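Local coordinates for protein imelysin (Bacteroides ovatus ATCC 8483, PDB 3OYV) that belongs to the imelysin-like family implicated in bacterial iron uptake, and is probably an outer-membrane-associated, metal-binding protein that has been classed as a peptidase, at residues H25-N30 with F344-F349; V113-S118 with D273-A278; Q309-Q314 with Q339-F344; Q319-L324 with E332-S337. All coordinates share one frame; numbering follows the deposited sequence.

Contact 1 of 4, residues H25-N30 with F344-F349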
loop_
_atom_site.group_PDB
_atom_site.type_symbol
_atom_site.label_atom_id
_atom_site.label_comp_id
_atom_site.label_asym_id
_atom_site.label_seq_id
_atom_site.Cartn_x
_atom_site.Cartn_y
_atom_site.Cartn_z
ATOM N N HIS A 25 7.623 -21.250 -10.823
ATOM C CA HIS A 25 7.249 -20.474 -12.018
ATOM C C HIS A 25 5.750 -20.308 -12.117
ATOM O O HIS A 25 5.229 -19.194 -12.319
ATOM C CB HIS A 25 7.757 -21.149 -13.295
ATOM C CG HIS A 25 9.261 -21.260 -13.370
ATOM N ND1 HIS A 25 9.906 -22.086 -14.276
ATOM C CD2 HIS A 25 10.243 -20.713 -12.613
ATOM C CE1 HIS A 25 11.215 -21.993 -14.108
ATOM N NE2 HIS A 25 11.447 -21.156 -13.117
ATOM N N ASN A 26 5.040 -21.432 -12.056
ATOM C CA ASN A 26 3.602 -21.396 -12.202
ATOM C C ASN A 26 2.899 -20.578 -11.117
ATOM O O ASN A 26 1.930 -19.854 -11.408
ATOM C CB ASN A 26 3.063 -22.821 -12.243
ATOM C CG ASN A 26 3.361 -23.509 -13.582
ATOM O OD1 ASN A 26 3.406 -22.849 -14.617
ATOM N ND2 ASN A 26 3.527 -24.841 -13.561
ATOM N N TYR A 27 3.349 -20.725 -9.877
ATOM C CA TYR A 27 2.677 -20.010 -8.788
ATOM C C TYR A 27 3.005 -18.518 -8.820
ATOM O O TYR A 27 2.136 -17.689 -8.581
ATOM C CB TYR A 27 2.921 -20.625 -7.417
ATOM C CG TYR A 27 1.845 -20.184 -6.460
ATOM C CD1 TYR A 27 0.506 -20.494 -6.704
ATOM C CD2 TYR A 27 2.159 -19.439 -5.338
ATOM C CE1 TYR A 27 -0.479 -20.094 -5.853
ATOM C CE2 TYR A 27 1.161 -19.033 -4.462
ATOM C CZ TYR A 27 -0.163 -19.371 -4.726
ATOM O OH TYR A 27 -1.183 -18.992 -3.866
HETATM N N MSE A 28 4.258 -18.173 -9.127
HETATM C CA MSE A 28 4.619 -16.752 -9.323
HETATM C C MSE A 28 3.724 -16.142 -10.384
HETATM O O MSE A 28 3.214 -15.039 -10.202
HETATM C CB MSE A 28 6.071 -16.551 -9.738
HETATM C CG MSE A 28 7.067 -16.548 -8.637
HETATM SE SE MSE A 28 8.746 -15.849 -9.226
HETATM C CE MSE A 28 9.084 -17.109 -10.649
ATOM N N ARG A 29 3.597 -16.844 -11.514
ATOM C CA ARG A 29 2.726 -16.360 -12.577
ATOM C C ARG A 29 1.295 -16.161 -12.078
ATOM O O ARG A 29 0.653 -15.162 -12.384
ATOM C CB ARG A 29 2.725 -17.287 -13.812
ATOM C CG ARG A 29 1.792 -16.890 -14.885
ATOM C CD ARG A 29 2.008 -17.729 -16.102
ATOM N NE ARG A 29 0.909 -17.473 -17.029
ATOM C CZ ARG A 29 0.797 -17.979 -18.254
ATOM N NH1 ARG A 29 1.682 -18.830 -18.694
ATOM N NH2 ARG A 29 -0.247 -17.661 -19.018
ATOM N N ASN A 30 0.788 -17.141 -11.336
ATOM C CA ASN A 30 -0.561 -17.053 -10.823
ATOM C C ASN A 30 -0.750 -15.806 -9.946
ATOM O O ASN A 30 -1.709 -15.055 -10.103
ATOM C CB ASN A 30 -0.918 -18.304 -10.021
ATOM C CG ASN A 30 -2.422 -18.411 -9.783
ATOM O OD1 ASN A 30 -3.187 -18.618 -10.720
ATOM N ND2 ASN A 30 -2.861 -18.209 -8.527
ATOM N N PHE A 344 0.820 -8.810 -3.049
ATOM C CA PHE A 344 2.179 -8.316 -3.135
ATOM C C PHE A 344 3.173 -9.083 -2.252
ATOM O O PHE A 344 4.313 -9.297 -2.636
ATOM C CB PHE A 344 2.237 -6.846 -2.764
ATOM C CG PHE A 344 1.858 -5.888 -3.874
ATOM C CD1 PHE A 344 2.688 -5.773 -4.977
ATOM C CD2 PHE A 344 0.729 -5.069 -3.777
ATOM C CE1 PHE A 344 2.416 -4.867 -5.943
ATOM C CE2 PHE A 344 0.448 -4.139 -4.767
ATOM C CZ PHE A 344 1.285 -4.065 -5.880
ATOM N N HIS A 345 2.762 -9.427 -1.023
ATOM C CA HIS A 345 3.698 -10.039 -0.122
ATOM C C HIS A 345 3.982 -11.514 -0.434
ATOM O O HIS A 345 5.031 -12.019 -0.100
ATOM C CB HIS A 345 3.299 -9.810 1.318
ATOM C CG HIS A 345 3.321 -8.365 1.680
ATOM N ND1 HIS A 345 4.481 -7.612 1.664
ATOM C CD2 HIS A 345 2.329 -7.535 2.056
ATOM C CE1 HIS A 345 4.189 -6.370 2.015
ATOM N NE2 HIS A 345 2.885 -6.295 2.234
ATOM N N THR A 346 3.050 -12.187 -1.081
ATOM C CA THR A 346 3.321 -13.539 -1.590
ATOM C C THR A 346 4.327 -13.477 -2.724
ATOM O O THR A 346 5.268 -14.254 -2.755
ATOM C CB THR A 346 2.030 -14.282 -2.005
ATOM O OG1 THR A 346 1.234 -14.479 -0.842
ATOM C CG2 THR A 346 2.397 -15.642 -2.582
ATOM N N LEU A 347 4.153 -12.532 -3.648
ATOM C CA LEU A 347 5.179 -12.371 -4.676
ATOM C C LEU A 347 6.507 -11.983 -4.077
ATOM O O LEU A 347 7.533 -12.466 -4.511
ATOM C CB LEU A 347 4.711 -11.373 -5.699
ATOM C CG LEU A 347 5.434 -11.371 -7.019
ATOM C CD1 LEU A 347 5.638 -12.770 -7.608
ATOM C CD2 LEU A 347 4.613 -10.452 -7.992
ATOM N N GLU A 348 6.460 -11.116 -3.070
ATOM C CA GLU A 348 7.682 -10.750 -2.365
ATOM C C GLU A 348 8.419 -11.987 -1.808
ATOM O O GLU A 348 9.641 -12.129 -1.951
ATOM C CB GLU A 348 7.339 -9.762 -1.223
ATOM C CG GLU A 348 8.527 -9.076 -0.567
ATOM C CD GLU A 348 8.146 -8.421 0.763
ATOM O OE1 GLU A 348 7.010 -8.607 1.224
ATOM O OE2 GLU A 348 9.034 -7.774 1.349
ATOM N N PHE A 349 7.649 -12.867 -1.163
ATOM C CA PHE A 349 8.212 -14.125 -0.609
ATOM C C PHE A 349 8.909 -14.952 -1.691
ATOM O O PHE A 349 9.950 -15.549 -1.457
ATOM C CB PHE A 349 7.049 -14.913 -0.002
ATOM C CG PHE A 349 7.414 -16.259 0.587
ATOM C CD1 PHE A 349 7.540 -17.377 -0.204
ATOM C CD2 PHE A 349 7.484 -16.429 1.952
ATOM C CE1 PHE A 349 7.851 -18.596 0.364
ATOM C CE2 PHE A 349 7.764 -17.666 2.510
ATOM C CZ PHE A 349 7.966 -18.729 1.712
#

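Contact 2 of 4, residues V113-S118 with D273-A278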
loop_
_atom_site.group_PDB
_atom_site.type_symbol
_atom_site.label_atom_id
_atom_site.label_comp_id
_atom_site.label_asym_id
_atom_site.label_seq_id
_atom_site.Cartn_x
_atom_site.Cartn_y
_atom_site.Cartn_z
ATOM N N VAL A 113 7.073 -8.499 10.799
ATOM C CA VAL A 113 7.357 -7.219 10.138
ATOM C C VAL A 113 6.940 -7.224 8.651
ATOM O O VAL A 113 7.561 -7.898 7.817
ATOM C CB VAL A 113 8.843 -6.863 10.276
ATOM C CG1 VAL A 113 9.205 -5.571 9.496
ATOM C CG2 VAL A 113 9.219 -6.676 11.778
ATOM N N GLU A 114 5.933 -6.424 8.314
ATOM C CA GLU A 114 5.470 -6.290 6.943
ATOM C C GLU A 114 6.574 -5.730 6.047
ATOM O O GLU A 114 7.159 -4.695 6.343
ATOM C CB GLU A 114 4.251 -5.357 6.903
ATOM C CG GLU A 114 3.842 -4.896 5.489
ATOM C CD GLU A 114 2.838 -3.747 5.498
ATOM O OE1 GLU A 114 1.883 -3.804 6.294
ATOM O OE2 GLU A 114 2.992 -2.784 4.695
ATOM N N SER A 115 6.852 -6.414 4.947
ATOM C CA SER A 115 7.875 -6.067 3.948
ATOM C C SER A 115 9.312 -6.390 4.405
ATOM O O SER A 115 10.291 -5.911 3.814
ATOM C CB SER A 115 7.773 -4.633 3.437
ATOM O OG SER A 115 6.593 -4.433 2.690
ATOM N N TRP A 116 9.485 -7.276 5.397
ATOM C CA TRP A 116 10.834 -7.622 5.801
ATOM C C TRP A 116 11.571 -8.488 4.793
ATOM O O TRP A 116 12.787 -8.472 4.758
ATOM C CB TRP A 116 10.855 -8.290 7.170
ATOM C CG TRP A 116 10.562 -9.793 7.231
ATOM C CD1 TRP A 116 9.358 -10.385 7.476
ATOM C CD2 TRP A 116 11.496 -10.870 7.050
ATOM N NE1 TRP A 116 9.480 -11.754 7.479
ATOM C CE2 TRP A 116 10.784 -12.073 7.245
ATOM C CE3 TRP A 116 12.863 -10.928 6.787
ATOM C CZ2 TRP A 116 11.393 -13.331 7.125
ATOM C CZ3 TRP A 116 13.478 -12.176 6.705
ATOM C CH2 TRP A 116 12.740 -13.352 6.884
ATOM N N TYR A 117 10.847 -9.265 3.968
ATOM C CA TYR A 117 11.536 -10.198 3.116
ATOM C C TYR A 117 12.517 -9.457 2.228
ATOM O O TYR A 117 13.584 -9.970 1.901
ATOM C CB TYR A 117 10.604 -10.974 2.206
ATOM C CG TYR A 117 9.466 -11.737 2.809
ATOM C CD1 TYR A 117 9.607 -12.490 3.969
ATOM C CD2 TYR A 117 8.229 -11.725 2.215
ATOM C CE1 TYR A 117 8.547 -13.211 4.469
ATOM C CE2 TYR A 117 7.168 -12.469 2.690
ATOM C CZ TYR A 117 7.326 -13.201 3.838
ATOM O OH TYR A 117 6.241 -13.912 4.309
ATOM N N SER A 118 12.132 -8.240 1.825
ATOM C CA SER A 118 12.925 -7.401 0.936
ATOM C C SER A 118 13.670 -6.285 1.688
ATOM O O SER A 118 14.231 -5.374 1.079
ATOM C CB SER A 118 12.004 -6.799 -0.133
ATOM O OG SER A 118 10.949 -6.124 0.465
ATOM N N ASP A 273 13.269 -5.670 -8.967
ATOM C CA ASP A 273 13.170 -4.253 -9.340
ATOM C C ASP A 273 11.726 -3.876 -9.686
ATOM O O ASP A 273 11.250 -2.835 -9.284
ATOM C CB ASP A 273 14.043 -3.930 -10.581
ATOM C CG ASP A 273 15.548 -4.059 -10.351
ATOM O OD1 ASP A 273 15.998 -4.030 -9.207
ATOM O OD2 ASP A 273 16.288 -4.151 -11.365
ATOM N N ALA A 274 11.072 -4.730 -10.468
ATOM C CA ALA A 274 9.706 -4.490 -10.844
ATOM C C ALA A 274 8.754 -4.507 -9.655
ATOM O O ALA A 274 7.773 -3.753 -9.644
ATOM C CB ALA A 274 9.252 -5.488 -11.938
ATOM N N TRP A 275 9.048 -5.347 -8.667
ATOM C CA TRP A 275 8.227 -5.408 -7.447
ATOM C C TRP A 275 8.320 -4.081 -6.686
ATOM O O TRP A 275 7.294 -3.498 -6.321
ATOM C CB TRP A 275 8.643 -6.622 -6.596
ATOM C CG TRP A 275 7.755 -6.839 -5.408
ATOM C CD1 TRP A 275 6.597 -7.551 -5.386
ATOM C CD2 TRP A 275 7.906 -6.282 -4.077
ATOM N NE1 TRP A 275 6.043 -7.521 -4.120
ATOM C CE2 TRP A 275 6.821 -6.733 -3.312
ATOM C CE3 TRP A 275 8.903 -5.525 -3.445
ATOM C CZ2 TRP A 275 6.682 -6.426 -1.958
ATOM C CZ3 TRP A 275 8.727 -5.189 -2.121
ATOM C CH2 TRP A 275 7.652 -5.644 -1.392
ATOM N N ILE A 276 9.538 -3.584 -6.462
ATOM C CA ILE A 276 9.683 -2.299 -5.781
ATOM C C ILE A 276 8.957 -1.197 -6.552
ATOM O O ILE A 276 8.289 -0.338 -5.967
ATOM C CB ILE A 276 11.138 -1.938 -5.625
ATOM C CG1 ILE A 276 11.819 -2.928 -4.665
ATOM C CG2 ILE A 276 11.295 -0.493 -5.124
ATOM C CD1 ILE A 276 11.482 -2.769 -3.160
ATOM N N THR A 277 9.132 -1.200 -7.861
ATOM C CA THR A 277 8.540 -0.165 -8.724
ATOM C C THR A 277 7.028 -0.170 -8.583
ATOM O O THR A 277 6.397 0.896 -8.455
ATOM C CB THR A 277 9.000 -0.360 -10.177
ATOM O OG1 THR A 277 10.415 -0.164 -10.211
ATOM C CG2 THR A 277 8.269 0.574 -11.148
ATOM N N ALA A 278 6.426 -1.355 -8.620
ATOM C CA ALA A 278 4.971 -1.494 -8.510
ATOM C C ALA A 278 4.479 -1.165 -7.078
ATOM O O ALA A 278 3.400 -0.630 -6.895
ATOM C CB ALA A 278 4.498 -2.913 -8.958
#

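Contact 3 of 4, residues Q309-Q314 with Q339-F344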
loop_
_atom_site.group_PDB
_atom_site.type_symbol
_atom_site.label_atom_id
_atom_site.label_comp_id
_atom_site.label_asym_id
_atom_site.label_seq_id
_atom_site.Cartn_x
_atom_site.Cartn_y
_atom_site.Cartn_z
ATOM N N GLN A 309 2.475 -18.808 5.327
ATOM C CA GLN A 309 3.744 -19.107 4.687
ATOM C C GLN A 309 3.927 -20.616 4.487
ATOM O O GLN A 309 4.419 -21.067 3.442
ATOM C CB GLN A 309 4.886 -18.497 5.467
ATOM C CG GLN A 309 4.790 -16.982 5.659
ATOM C CD GLN A 309 5.855 -16.470 6.611
ATOM O OE1 GLN A 309 6.758 -15.675 6.234
ATOM N NE2 GLN A 309 5.786 -16.943 7.870
ATOM N N ASN A 310 3.484 -21.409 5.453
ATOM C CA ASN A 310 3.593 -22.848 5.276
ATOM C C ASN A 310 2.728 -23.331 4.094
ATOM O O ASN A 310 3.154 -24.256 3.370
ATOM C CB ASN A 310 3.265 -23.607 6.552
ATOM C CG ASN A 310 3.250 -25.105 6.334
ATOM O OD1 ASN A 310 2.197 -25.710 6.277
ATOM N ND2 ASN A 310 4.417 -25.681 6.129
ATOM N N ALA A 311 1.573 -22.710 3.859
ATOM C CA ALA A 311 0.759 -23.035 2.690
ATOM C C ALA A 311 1.463 -22.707 1.381
ATOM O O ALA A 311 1.327 -23.453 0.397
ATOM C CB ALA A 311 -0.598 -22.355 2.736
ATOM N N ILE A 312 2.234 -21.614 1.371
ATOM C CA ILE A 312 3.023 -21.292 0.167
ATOM C C ILE A 312 4.071 -22.364 -0.088
ATOM O O ILE A 312 4.241 -22.803 -1.217
ATOM C CB ILE A 312 3.655 -19.885 0.251
ATOM C CG1 ILE A 312 2.573 -18.804 0.379
ATOM C CG2 ILE A 312 4.498 -19.606 -0.977
ATOM C CD1 ILE A 312 3.102 -17.416 0.834
ATOM N N VAL A 313 4.784 -22.784 0.949
ATOM C CA VAL A 313 5.768 -23.849 0.812
ATOM C C VAL A 313 5.118 -25.149 0.304
ATOM O O VAL A 313 5.670 -25.805 -0.581
ATOM C CB VAL A 313 6.537 -24.057 2.134
ATOM C CG1 VAL A 313 7.423 -25.327 2.091
ATOM C CG2 VAL A 313 7.374 -22.802 2.463
ATOM N N GLN A 314 3.936 -25.489 0.818
ATOM C CA GLN A 314 3.211 -26.684 0.347
ATOM C C GLN A 314 2.865 -26.557 -1.139
ATOM O O GLN A 314 3.031 -27.511 -1.916
ATOM C CB GLN A 314 1.952 -26.923 1.176
ATOM C CG GLN A 314 2.205 -27.372 2.608
ATOM C CD GLN A 314 0.929 -27.478 3.426
ATOM O OE1 GLN A 314 -0.131 -26.978 3.032
ATOM N NE2 GLN A 314 1.028 -28.126 4.583
ATOM N N GLN A 339 -6.626 -15.170 0.125
ATOM C CA GLN A 339 -5.993 -13.887 0.461
ATOM C C GLN A 339 -4.595 -14.051 1.046
ATOM O O GLN A 339 -3.663 -13.331 0.645
ATOM C CB GLN A 339 -6.917 -13.120 1.423
ATOM C CG GLN A 339 -8.167 -12.603 0.738
ATOM C CD GLN A 339 -9.181 -11.993 1.654
ATOM O OE1 GLN A 339 -9.048 -12.056 2.876
ATOM N NE2 GLN A 339 -10.210 -11.379 1.064
ATOM N N ASN A 340 -4.414 -15.005 1.952
ATOM C CA ASN A 340 -3.163 -15.155 2.667
ATOM C C ASN A 340 -2.062 -15.948 1.931
ATOM O O ASN A 340 -1.002 -16.204 2.485
ATOM C CB ASN A 340 -3.402 -15.677 4.096
ATOM C CG ASN A 340 -3.925 -17.074 4.128
ATOM O OD1 ASN A 340 -3.947 -17.762 3.106
ATOM N ND2 ASN A 340 -4.342 -17.530 5.326
ATOM N N VAL A 341 -2.330 -16.308 0.675
ATOM C CA VAL A 341 -1.305 -16.877 -0.209
ATOM C C VAL A 341 -1.304 -16.174 -1.570
ATOM O O VAL A 341 -0.828 -16.722 -2.558
ATOM C CB VAL A 341 -1.459 -18.415 -0.358
ATOM C CG1 VAL A 341 -1.253 -19.120 0.999
ATOM C CG2 VAL A 341 -2.794 -18.772 -1.029
ATOM N N ARG A 342 -1.746 -14.922 -1.605
ATOM C CA ARG A 342 -1.647 -14.117 -2.828
ATOM C C ARG A 342 -1.138 -12.711 -2.454
ATOM O O ARG A 342 -0.663 -12.470 -1.328
ATOM C CB ARG A 342 -2.993 -14.060 -3.556
ATOM C CG ARG A 342 -4.053 -13.331 -2.773
ATOM C CD ARG A 342 -5.414 -13.521 -3.383
ATOM N NE ARG A 342 -5.754 -12.644 -4.510
ATOM C CZ ARG A 342 -6.775 -12.812 -5.348
ATOM N NH1 ARG A 342 -7.527 -13.926 -5.347
ATOM N NH2 ARG A 342 -7.040 -11.887 -6.236
ATOM N N GLY A 343 -1.245 -11.812 -3.415
ATOM C CA GLY A 343 -0.922 -10.427 -3.204
ATOM C C GLY A 343 0.543 -10.102 -3.262
ATOM O O GLY A 343 1.411 -10.972 -3.428
ATOM N N PHE A 344 0.820 -8.810 -3.049
ATOM C CA PHE A 344 2.179 -8.316 -3.135
ATOM C C PHE A 344 3.173 -9.083 -2.252
ATOM O O PHE A 344 4.313 -9.297 -2.636
ATOM C CB PHE A 344 2.237 -6.846 -2.764
ATOM C CG PHE A 344 1.858 -5.888 -3.874
ATOM C CD1 PHE A 344 2.688 -5.773 -4.977
ATOM C CD2 PHE A 344 0.729 -5.069 -3.777
ATOM C CE1 PHE A 344 2.416 -4.867 -5.943
ATOM C CE2 PHE A 344 0.448 -4.139 -4.767
ATOM C CZ PHE A 344 1.285 -4.065 -5.880
#

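Contact 4 of 4, residues Q319-L324 with E332-S337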
loop_
_atom_site.group_PDB
_atom_site.type_symbol
_atom_site.label_atom_id
_atom_site.label_comp_id
_atom_site.label_asym_id
_atom_site.label_seq_id
_atom_site.Cartn_x
_atom_site.Cartn_y
_atom_site.Cartn_z
ATOM N N GLN A 319 2.920 -31.349 -6.589
ATOM C CA GLN A 319 3.016 -31.863 -7.941
ATOM C C GLN A 319 1.994 -31.176 -8.848
ATOM O O GLN A 319 2.242 -30.985 -10.035
ATOM C CB GLN A 319 2.842 -33.388 -7.958
ATOM C CG GLN A 319 3.307 -34.050 -9.238
ATOM C CD GLN A 319 4.811 -33.991 -9.434
ATOM O OE1 GLN A 319 5.573 -34.349 -8.542
ATOM N NE2 GLN A 319 5.244 -33.537 -10.604
ATOM N N SER A 320 0.834 -30.775 -8.301
ATOM C CA SER A 320 -0.200 -30.163 -9.125
ATOM C C SER A 320 0.281 -28.845 -9.718
ATOM O O SER A 320 0.091 -28.582 -10.898
ATOM C CB SER A 320 -1.519 -29.939 -8.350
ATOM O OG SER A 320 -1.324 -29.023 -7.285
ATOM N N TRP A 321 0.908 -27.994 -8.899
ATOM C CA TRP A 321 1.428 -26.727 -9.431
ATOM C C TRP A 321 2.647 -26.955 -10.330
ATOM O O TRP A 321 2.893 -26.183 -11.242
ATOM C CB TRP A 321 1.740 -25.729 -8.309
ATOM C CG TRP A 321 0.532 -25.030 -7.798
ATOM C CD1 TRP A 321 -0.181 -25.329 -6.675
ATOM C CD2 TRP A 321 -0.144 -23.949 -8.436
ATOM N NE1 TRP A 321 -1.244 -24.467 -6.567
ATOM C CE2 TRP A 321 -1.247 -23.614 -7.635
ATOM C CE3 TRP A 321 0.092 -23.211 -9.602
ATOM C CZ2 TRP A 321 -2.127 -22.588 -7.977
ATOM C CZ3 TRP A 321 -0.784 -22.191 -9.939
ATOM C CH2 TRP A 321 -1.875 -21.891 -9.125
ATOM N N SER A 322 3.365 -28.049 -10.098
ATOM C CA SER A 322 4.508 -28.405 -10.973
ATOM C C SER A 322 4.053 -28.800 -12.363
ATOM O O SER A 322 4.709 -28.514 -13.359
ATOM C CB SER A 322 5.324 -29.562 -10.369
ATOM O OG SER A 322 6.544 -29.747 -11.057
ATOM N N ASP A 323 2.938 -29.514 -12.417
ATOM C CA ASP A 323 2.406 -30.142 -13.631
ATOM C C ASP A 323 1.421 -29.262 -14.407
ATOM O O ASP A 323 1.027 -29.586 -15.519
ATOM C CB ASP A 323 1.670 -31.442 -13.239
ATOM C CG ASP A 323 2.590 -32.554 -12.792
ATOM O OD1 ASP A 323 3.829 -32.535 -13.084
ATOM O OD2 ASP A 323 2.031 -33.491 -12.149
ATOM N N LEU A 324 1.033 -28.115 -13.841
ATOM C CA LEU A 324 0.054 -27.241 -14.467
ATOM C C LEU A 324 0.516 -26.748 -15.840
ATOM O O LEU A 324 1.680 -26.353 -16.001
ATOM C CB LEU A 324 -0.225 -26.025 -13.565
ATOM C CG LEU A 324 -1.152 -24.957 -14.098
ATOM C CD1 LEU A 324 -2.593 -25.444 -14.217
ATOM C CD2 LEU A 324 -1.065 -23.705 -13.194
ATOM N N GLU A 332 -4.926 -14.515 -17.673
ATOM C CA GLU A 332 -5.703 -14.670 -16.443
ATOM C C GLU A 332 -5.046 -15.673 -15.493
ATOM O O GLU A 332 -4.323 -16.568 -15.909
ATOM C CB GLU A 332 -7.138 -15.100 -16.764
ATOM C CG GLU A 332 -7.881 -14.066 -17.617
ATOM C CD GLU A 332 -9.394 -14.256 -17.627
ATOM O OE1 GLU A 332 -9.878 -15.340 -17.245
ATOM O OE2 GLU A 332 -10.101 -13.307 -18.026
ATOM N N ALA A 333 -5.313 -15.536 -14.205
ATOM C CA ALA A 333 -4.827 -16.466 -13.220
ATOM C C ALA A 333 -5.447 -17.843 -13.440
ATOM O O ALA A 333 -6.567 -17.954 -13.918
ATOM C CB ALA A 333 -5.171 -15.982 -11.828
ATOM N N ALA A 334 -4.711 -18.880 -13.068
ATOM C CA ALA A 334 -5.212 -20.261 -13.034
ATOM C C ALA A 334 -6.166 -20.498 -11.864
ATOM O O ALA A 334 -7.126 -21.260 -11.986
ATOM C CB ALA A 334 -4.039 -21.255 -12.944
ATOM N N VAL A 335 -5.872 -19.877 -10.721
ATOM C CA VAL A 335 -6.597 -20.121 -9.484
ATOM C C VAL A 335 -6.805 -18.801 -8.740
ATOM O O VAL A 335 -5.849 -18.046 -8.496
ATOM C CB VAL A 335 -5.822 -21.072 -8.557
ATOM C CG1 VAL A 335 -6.549 -21.239 -7.211
ATOM C CG2 VAL A 335 -5.603 -22.465 -9.216
ATOM N N GLU A 336 -8.051 -18.565 -8.333
ATOM C CA GLU A 336 -8.428 -17.431 -7.506
ATOM C C GLU A 336 -8.002 -17.740 -6.063
ATOM O O GLU A 336 -8.848 -18.126 -5.233
ATOM C CB GLU A 336 -9.929 -17.158 -7.643
ATOM C CG GLU A 336 -10.372 -15.829 -7.140
ATOM C CD GLU A 336 -9.853 -14.666 -7.987
ATOM O OE1 GLU A 336 -9.850 -14.774 -9.249
ATOM O OE2 GLU A 336 -9.479 -13.631 -7.366
ATOM N N SER A 337 -6.720 -17.550 -5.767
ATOM C CA SER A 337 -6.137 -17.997 -4.550
ATOM C C SER A 337 -6.690 -17.278 -3.314
ATOM O O SER A 337 -7.201 -16.156 -3.391
ATOM C CB SER A 337 -4.642 -17.763 -4.628
ATOM O OG SER A 337 -4.014 -18.467 -5.715
#

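Contact 1 of 4, residues H25-N30 with F344-F349
Tyr27 and Thr346 meet almost at right angles: the methyl CG2 of Thr346 comes obliquely to the phenol ring and lies 4.1 Å from its CE2. At the next residue along each helix, Met28 (a selenomethionine, here in one of two conformers) and Leu347 also cross near perpendicular, with Met28 CG 4.2 Å from Leu347 CD1. The Leu347 chain starts anti to its backbone N (chi1 -163°), carrying CD1 across, while the selenium end of Met28 leads away. The helices are close, 6.4 Å between the CA atoms of Met28 and Leu347, yet no hydrogen bond spans them. On helix 343-351, His345 ND1 donates to Glu348 OE1 at 2.8 Å, nearly straight (173°) and in the imidazole plane, meeting the carboxylate on its syn side but tilted 32° out of its plane. Tyr27 OH is hydrogen-bonded to Val341 O, and Thr346 OG1 to Arg342 O. The buried seam joins helix 21-47 to helix 343-351, with Ile315 and Ile312 of helix 309-316 against Tyr27 and Thr346.

Contact 2 of 4, residues V113-S118 with D273-A278
Ser118, in the loop between helices 106-111 and 121-137, meets the indole of Trp275 on helix 265-283; Ser115 of the same loop stands by more loosely. The CB of Trp275 already points at that loop, and chi1 of -174° sets CG opposite the backbone N, extending the indole outward from its helix. The pyrrole side of the ring is spoken for elsewhere: NE1 is hydrogen-bonded to Phe344 O of helix 343-351. The benzo end does the touching. Trp275 CZ3 lies 3.5 Å from Ser118 OG and 4.2 Å from Ser118 CB, an oblique approach. The next atom round, CH2, is 3.8 Å from Ser118 OG. It also has Ser115 OG at 4.4 Å, and this second hydroxyl sits at the ring edge, near its plane. Val113 to Trp116 form a type II beta turn, with Ser115 at its third position (phi 76°).

No hydrogen bond crosses between the segments, and both hydroxyls find their polar partners elsewhere, Ser118 OG at Glu348 OE2 and Ser115 OG at Asp124 OD2. The benzo end therefore meets oxygens already engaged by carboxylates, which leaves van der Waals contact, perhaps with a small electrostatic attraction, to close a buried place where polar and apolar groups are mixed.

Contact 3 of 4, residues Q309-Q314 with Q339-F344
Ala311 and Ile312 form the side of helix 309-316 that receives Val341. At the start of the helix, the side chain of Gln309 sets out away from Val341, and its OE1 is hydrogen-bonded to Tyr117 OH. The backbone O of Gln309 accepts from Val313 N at 3.0 Å, the i to i+4 bond that opens the helix. Two residues on, the methyl of Ala311 faces the partner segment and its CB lies 3.7 Å from Val341 CG1, while Ala311 N is held by Asp308 OD1. Ile312 comes next, and its branch CG1 touches the same methyl, 3.9 Å from Val341 CG1, and also lies 4.1 Å from Val341 CB. The two branched chains run antiparallel, side by side. In Val341, chi1 of -63° turns CG1 beside the backbone N, where it touches both helix residues. The backbones are near, 6.2 Å between the CA atoms of Ile312 and Val341, and the contact across them is wholly apolar.

Beyond Val341 the chain leads into helix 343-351. Ile312 also packs onto Phe349 of that helix, and a backbone bond between Asn340 and Asp308 ties the approach to helix 309-316.

Contact 4 of 4, residues Q319-L324 with E332-S337
Val335 lays its CG2 methyl against the far end of the Trp321 indole, 3.7 Å from CZ2 and 3.8 Å from CH2, at a slant to the ring. Beside this, Ala334 CB packs 3.9 Å from Leu324 CD2 and, more loosely, 4.4 Å from Trp321 CH2. All three pairs are apolar. Trp321 starts beside its backbone N (chi1 -80°), a turn that brings the benzo end of the indole over to the loop.

One shell out, helix 21-47 positions both partners. Asn26 ND2 is hydrogen-bonded to Trp321 O, Asn30 OD1 takes the bond from Val335 N, and the Tyr27 and Trp321 rings meet edge-to-face. Past Val335, Glu336 is the centre of an inverse gamma turn and forms a salt bridge with Arg342.

All four touching residues also meet a neighbouring molecule in the crystal, so their details may partly reflect lattice packing. This is a partly exposed hydrophobic patch at the surface of a largely helical fold, where the irregular link between helices 319-323 and 343-351 folds back, beside helix 21-47, on the helix it has just left.

Helix 343-351 joins contacts 1, 2 and 3, and its residues Gly343, His345 and Glu348 fit the GxHxxE motif characteristic of imelysin-like proteins. Contacts 1 and 3 have centres about 8 Å apart, share Phe344, and are tied by Tyr27 OH to Val341 O at 2.6 Å. Contact 2, its centre about 12 Å from that of contact 1, meets the motif through Glu348 OE2 and Ser118 OG, 2.7 Å apart. An unidentified ligand, probably from the crystallisation liquor, is hydrogen-bonded to His345 NE2 and about 5 Å from the Ser115 side chain, and may mark a pocket. Contact 4 is peripheral, its centre about 23 Å from that of contact 2, but the Arg342-Glu336 salt bridge links it to contact 3.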